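Local coordinates for CofB (PDB 5AX6), which is the minor pilin subunit of the CFA/III type IVb pilus of enterotoxigenic Escherichia coli, forms a homotrimer and probably takes part in pilus assembly, at residues G379-N384 against W453-T458. Residues are numbered along the deposited sequence; the frame is centred on the assembly and turned at random.
Sequences GRIELN and WYITAT
Glu382 and Tyr454 rise from neighbouring strands and run out alongside each other, the carboxylate turned 61° from the phenol plane. OE1 of Glu382 meets the ring at its edge, 3.3 Å from CE1 of Tyr454, where the slightly positive aromatic hydrogens suit an anionic oxygen. With CG anti to the backbone N (chi1 -178°) and the chain extended beyond it, the carboxylate travels out along the ring. Arg380 has its CG between the backbone N and carbonyl carbon (chi1 71°) and is extended to NE, which carries the guanidinium out beside this carboxylate. It holds one oxygen with two nitrogens: NE lies 2.9 Å and NH2 3.1 Å from OE1 of Glu382, both bonds close to the guanidinium plane. NH1 of Arg380 turns to the carbonyl of Glu377. A glutamine in place of Glu382 would probably leave the Arg380 charge without its anionic mate.

Beneath these side chains run two antiparallel strands of the C-terminal domain, 381-384 pairing with 452-463 in a small sheet. Ile381-Ile455 and Leu383-Trp453 are hydrogen-bonded pairs; Trp453 N reaches Leu383 O at 2.7 Å, while Glu382-Tyr454 between them is non-hydrogen-bonded.

The other face is apolar. CG2 of Ile381 touches CD1 of Ile455 at 3.9 Å, the two branched chains set at a slant. Aliphatic chains fit because this face is buried: Leu383 and Ile455 rest on Leu401, Ile381 on Val480 and Ile482. Trp453 presents its ring edge to Asn384 O, and its NE1 bonds to Gln386; Met335 of a second subunit packs against Leu383 and Trp453.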
loop_
_atom_site.group_PDB
_atom_site.type_symbol
_atom_site.label_atom_id
_atom_site.label_comp_id
_atom_site.label_asym_id
_atom_site.label_seq_id
_atom_site.Cartn_x
_atom_site.Cartn_y
_atom_site.Cartn_z
ATOM N N GLY A 379 -11.963 -21.134 -46.851
ATOM C CA GLY A 379 -10.583 -21.319 -46.435
ATOM C C GLY A 379 -10.005 -20.131 -45.694
ATOM O O GLY A 379 -8.852 -20.166 -45.261
ATOM N N ARG A 380 -10.790 -19.072 -45.558
ATOM C CA ARG A 380 -10.317 -17.877 -44.879
ATOM C C ARG A 380 -10.035 -18.175 -43.410
ATOM O O ARG A 380 -10.557 -19.142 -42.836
ATOM C CB ARG A 380 -11.332 -16.748 -44.988
ATOM C CG ARG A 380 -12.591 -16.974 -44.164
ATOM C CD ARG A 380 -13.655 -15.944 -44.502
ATOM N NE ARG A 380 -14.865 -16.162 -43.713
ATOM C CZ ARG A 380 -15.800 -17.057 -44.016
ATOM N NH1 ARG A 380 -15.675 -17.808 -45.104
ATOM N NH2 ARG A 380 -16.866 -17.193 -43.236
ATOM N N ILE A 381 -9.200 -17.340 -42.807
ATOM C CA ILE A 381 -9.030 -17.373 -41.368
ATOM C C ILE A 381 -9.908 -16.287 -40.768
ATOM O O ILE A 381 -9.806 -15.117 -41.128
ATOM C CB ILE A 381 -7.539 -17.179 -40.953
ATOM C CG1 ILE A 381 -6.674 -18.307 -41.520
ATOM C CG2 ILE A 381 -7.422 -17.106 -39.411
ATOM C CD1 ILE A 381 -5.149 -18.096 -41.355
ATOM N N GLU A 382 -10.814 -16.669 -39.878
ATOM C CA GLU A 382 -11.702 -15.680 -39.292
ATOM C C GLU A 382 -11.602 -15.721 -37.778
ATOM O O GLU A 382 -11.562 -16.794 -37.186
ATOM C CB GLU A 382 -13.154 -15.905 -39.745
ATOM C CG GLU A 382 -14.109 -14.858 -39.191
ATOM C CD GLU A 382 -15.491 -14.878 -39.848
ATOM O OE1 GLU A 382 -15.624 -15.428 -40.967
ATOM O OE2 GLU A 382 -16.439 -14.333 -39.238
ATOM N N LEU A 383 -11.551 -14.549 -37.161
ATOM C CA LEU A 383 -11.391 -14.441 -35.712
ATOM C C LEU A 383 -12.323 -13.364 -35.191
ATOM O O LEU A 383 -12.638 -12.427 -35.910
ATOM C CB LEU A 383 -9.937 -14.100 -35.346
ATOM C CG LEU A 383 -8.823 -15.073 -35.751
ATOM C CD1 LEU A 383 -7.448 -14.448 -35.495
ATOM C CD2 LEU A 383 -8.962 -16.382 -34.992
ATOM N N ASN A 384 -12.762 -13.493 -33.942
ATOM C CA ASN A 384 -13.507 -12.426 -33.291
ATOM C C ASN A 384 -12.602 -11.255 -32.961
ATOM O O ASN A 384 -11.478 -11.456 -32.505
ATOM C CB ASN A 384 -14.173 -12.940 -32.013
ATOM C CG ASN A 384 -15.254 -13.956 -32.299
ATOM O OD1 ASN A 384 -16.083 -13.752 -33.181
ATOM N ND2 ASN A 384 -15.246 -15.058 -31.568
ATOM N N TRP A 453 -12.446 -10.361 -37.602
ATOM C CA TRP A 453 -11.266 -10.219 -38.462
ATOM C C TRP A 453 -11.338 -11.221 -39.591
ATOM O O TRP A 453 -11.625 -12.387 -39.354
ATOM C CB TRP A 453 -9.951 -10.486 -37.714
ATOM C CG TRP A 453 -9.513 -9.476 -36.693
ATOM C CD1 TRP A 453 -9.496 -9.651 -35.344
ATOM C CD2 TRP A 453 -8.976 -8.172 -36.936
ATOM N NE1 TRP A 453 -9.008 -8.531 -34.725
ATOM C CE2 TRP A 453 -8.671 -7.605 -35.683
ATOM C CE3 TRP A 453 -8.709 -7.426 -38.094
ATOM C CZ2 TRP A 453 -8.128 -6.326 -35.543
ATOM C CZ3 TRP A 453 -8.185 -6.153 -37.959
ATOM C CH2 TRP A 453 -7.896 -5.612 -36.689
ATOM N N TYR A 454 -11.025 -10.787 -40.808
ATOM C CA TYR A 454 -10.934 -11.708 -41.934
ATOM C C TYR A 454 -9.543 -11.708 -42.519
ATOM O O TYR A 454 -9.058 -10.668 -42.941
ATOM C CB TYR A 454 -11.930 -11.339 -43.030
ATOM C CG TYR A 454 -13.352 -11.240 -42.540
ATOM C CD1 TYR A 454 -14.155 -12.372 -42.446
ATOM C CD2 TYR A 454 -13.888 -10.017 -42.169
ATOM C CE1 TYR A 454 -15.472 -12.276 -41.993
ATOM C CE2 TYR A 454 -15.199 -9.917 -41.719
ATOM C CZ TYR A 454 -15.978 -11.050 -41.639
ATOM O OH TYR A 454 -17.278 -10.943 -41.201
ATOM N N ILE A 455 -8.910 -12.875 -42.555
ATOM C CA ILE A 455 -7.582 -12.979 -43.126
ATOM C C ILE A 455 -7.660 -13.888 -44.332
ATOM O O ILE A 455 -8.121 -15.029 -44.232
ATOM C CB ILE A 455 -6.533 -13.527 -42.126
ATOM C CG1 ILE A 455 -6.484 -12.663 -40.858
ATOM C CG2 ILE A 455 -5.155 -13.500 -42.764
ATOM C CD1 ILE A 455 -7.254 -13.219 -39.671
ATOM N N THR A 456 -7.225 -13.372 -45.479
ATOM C CA THR A 456 -7.278 -14.138 -46.718
ATOM C C THR A 456 -5.986 -13.962 -47.474
ATOM O O THR A 456 -5.193 -13.081 -47.150
ATOM C CB THR A 456 -8.434 -13.696 -47.616
ATOM O OG1 THR A 456 -8.282 -12.297 -47.913
ATOM C CG2 THR A 456 -9.761 -13.938 -46.921
ATOM N N ALA A 457 -5.780 -14.792 -48.489
ATOM C CA ALA A 457 -4.523 -14.785 -49.218
ATOM C C ALA A 457 -4.676 -15.344 -50.618
ATOM O O ALA A 457 -5.423 -16.304 -50.832
ATOM C CB ALA A 457 -3.467 -15.595 -48.451
ATOM N N THR A 458 -3.958 -14.759 -51.568
ATOM C CA THR A 458 -3.773 -15.420 -52.857
ATOM C C THR A 458 -2.303 -15.777 -53.009
ATOM O O THR A 458 -1.437 -15.075 -52.487
ATOM C CB THR A 458 -4.223 -14.538 -54.047
ATOM O OG1 THR A 458 -3.481 -13.313 -54.037
ATOM C CG2 THR A 458 -5.705 -14.221 -53.936
#